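Local coordinates for protection of telomeres protein poz1 (Schizosaccharomyces pombe, PDB 5WE0) that binds telomeric DNA and negatively regulates telomerase and telomere length, at residues I162-T168 against L185-K190; K224-V229 against Q237-V241. All blocks are in the same frame, centred on the assembly; numbering follows the deposited sequence.

Interaction 1. Residues I162-T168 against L185-K190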
loop_
_atom_site.group_PDB
_atom_site.type_symbol
_atom_site.label_atom_id
_atom_site.label_comp_id
_atom_site.label_asym_id
_atom_site.label_seq_id
_atom_site.Cartn_x
_atom_site.Cartn_y
_atom_site.Cartn_z
ATOM N N ILE A 162 19.780 -2.686 -16.253
ATOM C CA ILE A 162 19.215 -2.359 -14.951
ATOM C C ILE A 162 19.307 -0.862 -14.710
ATOM O O ILE A 162 20.322 -0.225 -15.023
ATOM C CB ILE A 162 19.951 -3.122 -13.837
ATOM C CG1 ILE A 162 19.593 -4.594 -13.872
ATOM C CG2 ILE A 162 19.623 -2.541 -12.446
ATOM C CD1 ILE A 162 20.102 -5.343 -12.664
ATOM N N ASP A 163 18.254 -0.298 -14.117
ATOM C CA ASP A 163 18.260 1.086 -13.645
ATOM C C ASP A 163 18.888 1.117 -12.251
ATOM O O ASP A 163 18.198 1.110 -11.225
ATOM C CB ASP A 163 16.835 1.619 -13.668
ATOM C CG ASP A 163 16.718 3.030 -13.168
ATOM O OD1 ASP A 163 17.709 3.583 -12.641
ATOM O OD2 ASP A 163 15.607 3.591 -13.315
ATOM N N HIS A 164 20.226 1.194 -12.216
ATOM C CA HIS A 164 20.959 1.007 -10.963
ATOM C C HIS A 164 20.735 2.149 -9.993
ATOM O O HIS A 164 20.803 1.945 -8.776
ATOM C CB HIS A 164 22.454 0.837 -11.217
ATOM C CG HIS A 164 22.855 -0.579 -11.461
ATOM N ND1 HIS A 164 23.218 -1.048 -12.706
ATOM C CD2 HIS A 164 22.933 -1.638 -10.620
ATOM C CE1 HIS A 164 23.511 -2.334 -12.620
ATOM N NE2 HIS A 164 23.342 -2.718 -11.365
ATOM N N ILE A 165 20.518 3.358 -10.506
ATOM C CA ILE A 165 20.353 4.514 -9.634
ATOM C C ILE A 165 19.069 4.394 -8.817
ATOM O O ILE A 165 19.081 4.506 -7.583
ATOM C CB ILE A 165 20.382 5.801 -10.477
ATOM C CG1 ILE A 165 21.822 6.071 -10.948
ATOM C CG2 ILE A 165 19.783 6.976 -9.681
ATOM C CD1 ILE A 165 21.939 7.086 -12.047
ATOM N N ASN A 166 17.940 4.161 -9.494
ATOM C CA ASN A 166 16.670 3.992 -8.794
ATOM C C ASN A 166 16.627 2.695 -8.000
ATOM O O ASN A 166 16.040 2.652 -6.910
ATOM C CB ASN A 166 15.542 4.043 -9.801
ATOM C CG ASN A 166 15.348 5.428 -10.353
ATOM O OD1 ASN A 166 15.433 6.418 -9.622
ATOM N ND2 ASN A 166 15.158 5.516 -11.657
ATOM N N PHE A 167 17.266 1.643 -8.517
ATOM C CA PHE A 167 17.375 0.398 -7.769
ATOM C C PHE A 167 18.031 0.644 -6.415
ATOM O O PHE A 167 17.553 0.170 -5.374
ATOM C CB PHE A 167 18.185 -0.622 -8.577
ATOM C CG PHE A 167 18.155 -2.006 -8.006
ATOM C CD1 PHE A 167 17.067 -2.444 -7.284
ATOM C CD2 PHE A 167 19.240 -2.842 -8.134
ATOM C CE1 PHE A 167 17.052 -3.717 -6.743
ATOM C CE2 PHE A 167 19.233 -4.105 -7.597
ATOM C CZ PHE A 167 18.141 -4.547 -6.906
ATOM N N THR A 168 19.138 1.384 -6.417
ATOM C CA THR A 168 19.857 1.671 -5.179
ATOM C C THR A 168 19.039 2.553 -4.245
ATOM O O THR A 168 18.907 2.251 -3.056
ATOM C CB THR A 168 21.197 2.318 -5.511
ATOM O OG1 THR A 168 22.064 1.321 -6.072
ATOM C CG2 THR A 168 21.831 2.935 -4.258
ATOM N N LEU A 185 22.096 -8.554 -2.864
ATOM C CA LEU A 185 21.206 -7.976 -3.859
ATOM C C LEU A 185 21.983 -7.099 -4.825
ATOM O O LEU A 185 21.663 -7.055 -6.017
ATOM C CB LEU A 185 20.103 -7.186 -3.156
ATOM C CG LEU A 185 18.791 -6.948 -3.907
ATOM C CD1 LEU A 185 18.415 -8.137 -4.762
ATOM C CD2 LEU A 185 17.681 -6.671 -2.926
ATOM N N GLN A 186 23.032 -6.434 -4.340
ATOM C CA GLN A 186 23.808 -5.562 -5.209
ATOM C C GLN A 186 24.827 -6.351 -6.034
ATOM O O GLN A 186 25.144 -5.949 -7.160
ATOM C CB GLN A 186 24.489 -4.470 -4.375
ATOM C CG GLN A 186 23.517 -3.385 -3.891
ATOM C CD GLN A 186 23.053 -2.459 -5.008
ATOM O OE1 GLN A 186 22.261 -2.854 -5.867
ATOM N NE2 GLN A 186 23.521 -1.216 -4.986
ATOM N N ARG A 187 25.335 -7.473 -5.514
ATOM C CA ARG A 187 26.098 -8.384 -6.362
ATOM C C ARG A 187 25.242 -8.914 -7.503
ATOM O O ARG A 187 25.686 -8.976 -8.656
ATOM C CB ARG A 187 26.643 -9.557 -5.547
ATOM C CG ARG A 187 27.901 -9.288 -4.737
ATOM C CD ARG A 187 28.510 -10.615 -4.321
ATOM N NE ARG A 187 27.542 -11.409 -3.574
ATOM C CZ ARG A 187 27.441 -11.377 -2.254
ATOM N NH1 ARG A 187 28.257 -10.589 -1.571
ATOM N NH2 ARG A 187 26.536 -12.117 -1.623
ATOM N N LEU A 188 24.013 -9.302 -7.192
ATOM C CA LEU A 188 23.136 -9.933 -8.164
ATOM C C LEU A 188 22.712 -8.978 -9.275
ATOM O O LEU A 188 22.488 -9.413 -10.414
ATOM C CB LEU A 188 21.921 -10.449 -7.424
ATOM C CG LEU A 188 20.730 -10.845 -8.253
ATOM C CD1 LEU A 188 21.112 -11.971 -9.213
ATOM C CD2 LEU A 188 19.726 -11.237 -7.253
ATOM N N SER A 189 22.622 -7.681 -8.975
ATOM C CA SER A 189 22.343 -6.704 -10.012
ATOM C C SER A 189 23.484 -6.614 -11.010
ATOM O O SER A 189 23.278 -6.137 -12.131
ATOM C CB SER A 189 22.076 -5.338 -9.383
ATOM O OG SER A 189 23.273 -4.729 -8.925
ATOM N N LYS A 190 24.674 -7.086 -10.640
ATOM C CA LYS A 190 25.814 -7.074 -11.544
ATOM C C LYS A 190 25.992 -8.380 -12.314
ATOM O O LYS A 190 26.760 -8.390 -13.279
ATOM C CB LYS A 190 27.094 -6.727 -10.770
ATOM C CG LYS A 190 27.070 -5.306 -10.202
ATOM C CD LYS A 190 27.102 -4.270 -11.333
ATOM C CE LYS A 190 26.492 -2.928 -10.914
ATOM N NZ LYS A 190 27.037 -2.391 -9.631
#

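Interaction 2. Residues K224-V229 against Q237-V241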
loop_
_atom_site.group_PDB
_atom_site.type_symbol
_atom_site.label_atom_id
_atom_site.label_comp_id
_atom_site.label_asym_id
_atom_site.label_seq_id
_atom_site.Cartn_x
_atom_site.Cartn_y
_atom_site.Cartn_z
ATOM N N LYS A 224 -8.755 -2.627 9.412
ATOM C CA LYS A 224 -10.110 -2.071 9.374
ATOM C C LYS A 224 -10.903 -2.479 10.601
ATOM O O LYS A 224 -11.597 -1.657 11.209
ATOM C CB LYS A 224 -10.863 -2.551 8.131
ATOM C CG LYS A 224 -10.547 -1.880 6.807
ATOM C CD LYS A 224 -11.565 -2.380 5.757
ATOM C CE LYS A 224 -11.153 -2.009 4.352
ATOM N NZ LYS A 224 -11.792 -2.866 3.320
ATOM N N LEU A 225 -10.842 -3.764 10.953
ATOM C CA LEU A 225 -11.577 -4.257 12.116
ATOM C C LEU A 225 -11.115 -3.565 13.401
ATOM O O LEU A 225 -11.937 -3.022 14.135
ATOM C CB LEU A 225 -11.432 -5.778 12.214
ATOM C CG LEU A 225 -12.196 -6.451 13.348
ATOM C CD1 LEU A 225 -13.652 -6.293 13.047
ATOM C CD2 LEU A 225 -11.875 -7.928 13.476
ATOM N N GLN A 226 -9.797 -3.521 13.657
ATOM C CA GLN A 226 -9.290 -2.888 14.884
ATOM C C GLN A 226 -9.703 -1.429 14.982
ATOM O O GLN A 226 -10.021 -0.932 16.071
ATOM C CB GLN A 226 -7.756 -2.926 14.969
ATOM C CG GLN A 226 -7.140 -4.261 14.805
ATOM C CD GLN A 226 -5.594 -4.243 14.776
ATOM O OE1 GLN A 226 -4.926 -3.331 15.274
ATOM N NE2 GLN A 226 -5.042 -5.244 14.146
ATOM N N LEU A 227 -9.601 -0.701 13.880
ATOM C CA LEU A 227 -9.940 0.716 13.912
ATOM C C LEU A 227 -11.410 0.927 14.251
ATOM O O LEU A 227 -11.745 1.823 15.026
ATOM C CB LEU A 227 -9.600 1.353 12.567
ATOM C CG LEU A 227 -8.104 1.439 12.250
ATOM C CD1 LEU A 227 -7.920 1.943 10.839
ATOM C CD2 LEU A 227 -7.365 2.355 13.223
ATOM N N GLU A 228 -12.296 0.076 13.724
ATOM C CA GLU A 228 -13.722 0.238 13.991
ATOM C C GLU A 228 -14.053 -0.167 15.423
ATOM O O GLU A 228 -14.722 0.575 16.151
ATOM C CB GLU A 228 -14.551 -0.581 13.002
ATOM C CG GLU A 228 -16.060 -0.541 13.292
ATOM C CD GLU A 228 -16.915 -1.033 12.128
ATOM O OE1 GLU A 228 -16.578 -0.756 10.950
ATOM O OE2 GLU A 228 -17.914 -1.734 12.390
ATOM N N VAL A 229 -13.535 -1.316 15.854
ATOM C CA VAL A 229 -13.875 -1.868 17.158
ATOM C C VAL A 229 -13.283 -1.006 18.274
ATOM O O VAL A 229 -13.972 -0.664 19.236
ATOM C CB VAL A 229 -13.406 -3.332 17.240
ATOM C CG1 VAL A 229 -13.547 -3.878 18.645
ATOM C CG2 VAL A 229 -14.179 -4.198 16.252
ATOM N N GLN A 237 -17.485 -2.733 9.064
ATOM C CA GLN A 237 -17.096 -4.032 9.591
ATOM C C GLN A 237 -18.125 -4.590 10.567
ATOM O O GLN A 237 -17.832 -5.578 11.247
ATOM C CB GLN A 237 -15.727 -3.951 10.290
ATOM C CG GLN A 237 -14.559 -3.597 9.409
ATOM C CD GLN A 237 -14.409 -4.578 8.264
ATOM O OE1 GLN A 237 -14.115 -5.757 8.464
ATOM N NE2 GLN A 237 -14.630 -4.098 7.054
ATOM N N ARG A 238 -19.322 -3.991 10.633
ATOM C CA ARG A 238 -20.321 -4.394 11.626
ATOM C C ARG A 238 -20.662 -5.880 11.518
ATOM O O ARG A 238 -20.718 -6.586 12.531
ATOM C CB ARG A 238 -21.577 -3.521 11.498
ATOM C CG ARG A 238 -22.371 -3.676 10.196
ATOM C CD ARG A 238 -23.838 -3.283 10.368
ATOM N NE ARG A 238 -24.715 -3.984 9.426
ATOM C CZ ARG A 238 -25.151 -5.235 9.575
ATOM N NH1 ARG A 238 -24.781 -5.958 10.625
ATOM N NH2 ARG A 238 -25.950 -5.772 8.658
ATOM N N GLU A 239 -20.861 -6.385 10.297
ATOM C CA GLU A 239 -21.215 -7.792 10.126
ATOM C C GLU A 239 -20.075 -8.744 10.478
ATOM O O GLU A 239 -20.330 -9.933 10.691
ATOM C CB GLU A 239 -21.646 -8.054 8.681
ATOM C CG GLU A 239 -22.513 -9.303 8.482
ATOM C CD GLU A 239 -24.007 -9.032 8.536
ATOM O OE1 GLU A 239 -24.392 -7.849 8.455
ATOM O OE2 GLU A 239 -24.797 -10.008 8.634
ATOM N N ILE A 240 -18.834 -8.261 10.535
ATOM C CA ILE A 240 -17.702 -9.090 10.952
ATOM C C ILE A 240 -17.475 -9.043 12.465
ATOM O O ILE A 240 -17.203 -10.075 13.084
ATOM C CB ILE A 240 -16.434 -8.660 10.174
ATOM C CG1 ILE A 240 -16.553 -9.028 8.691
ATOM C CG2 ILE A 240 -15.179 -9.278 10.772
ATOM C CD1 ILE A 240 -16.436 -7.851 7.733
ATOM N N VAL A 241 -17.613 -7.870 13.093
ATOM C CA VAL A 241 -17.403 -7.758 14.536
ATOM C C VAL A 241 -18.457 -8.548 15.281
ATOM O O VAL A 241 -18.246 -8.966 16.426
ATOM C CB VAL A 241 -17.433 -6.284 15.007
ATOM C CG1 VAL A 241 -16.670 -5.402 14.086
ATOM C CG2 VAL A 241 -18.868 -5.768 15.159
#

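Interaction 1. Residues I162-T168 against L185-K190
I162 and S189 face each other with their CA atoms 7.3 Å apart, and the segments run antiparallel, for six residues on the CA of T168 comes within 8.2 Å of the CA of Q186. Two hydrogen-bond relays join H164 and Q186. In one, H164 NE2 donates to S189 OG (3.2 Å), which lies in the plane of the imidazole, and S189 OG in turn donates to the carbonyl O of Q186. In the other, Q186 NE2 donates to T168 OG1 over 3.1 Å, bent to 145° at the hydrogen, and that hydroxyl donates in turn to H164 O. This oxygen also takes T168 N, from the opposite face of its plane. Q186 OE1, buried without a polar partner, sits beside F167. The F167 ring, with CG anti to the backbone N (chi1 -170°), turns its edge to S189, CE2 lying 3.6 Å from CB, while its CZ meets L185 CG at 3.9 Å. I162 packs on one side: its CG2 lies over one imidazole face of H164, and its CD1 approaches S189 CB to 3.8 Å. Helices 164-174 and 179-188, joined by a short turn, thus form an antiparallel helical hairpin, gripped near its open end.

Interaction 2. Residues K224-V229 against Q237-V241
E228 OE1 is gripped by two backbone amides, those of F235 and Q237. The bond from Q237 N measures 2.9 Å to E228 OE1, is fairly straight at 162°, and arrives on the syn side of the carboxylate, somewhat out of its plane. An extended E228 side chain, with CG anti to the backbone N (chi1 176°), delivers the carboxylate to this spot. The like-charged D234 OD1 lies close to OE1 and may raise the proton affinity of the pair, an effect that the amide donors would oppose. Q237 holds the N-cap position of helix 238-241, and its carbonyl O accepts from both I240 N and V241 N. The chain folds back here, so that short helix 238-241 packs beside the C-terminal end of helix 209-230, beyond which C231 is tied to C113 by a disulfide. Bent at chi2 (-57°), the Q237 side chain crosses K224 at about a right angle, NE2 lying 3.7 Å from K224 CD. Its amide nitrogen donates to the carbonyls of F235 and E21, whereas K224 NZ is salt-bridged to E62. On the apolar side, V241 CG1 meets two methyls of helix 209-230, V229 CG2 at 3.5 Å and L225 CD1 at 3.3 Å, the latter tighter than usual van der Waals contact. I240 CG2 reaches the same L225 CD1 at 4.1 Å. L225 also packs on an aromatic side chain from a chain of another protein.

Interaction 1 closes before interaction 2 opens, and the two lie on opposite sides of the chain's centre, their centres 42 Å apart and their nearest atoms about 28 Å apart. Along the sequence, helix 193-206 and the earlier part of helix 209-230 separate them. Helix 130-157 is their common reference: F167 of interaction 1 meets F156 and L157 near its C-terminal end, while Q226, within 224-229, touches L133 and A137 toward its start. The two contacts therefore mark distant ends of one all-helical body. At each, a leucine, L185 or L225, also packs against a chain of another protein, so each contact touches another protein through a single leucine.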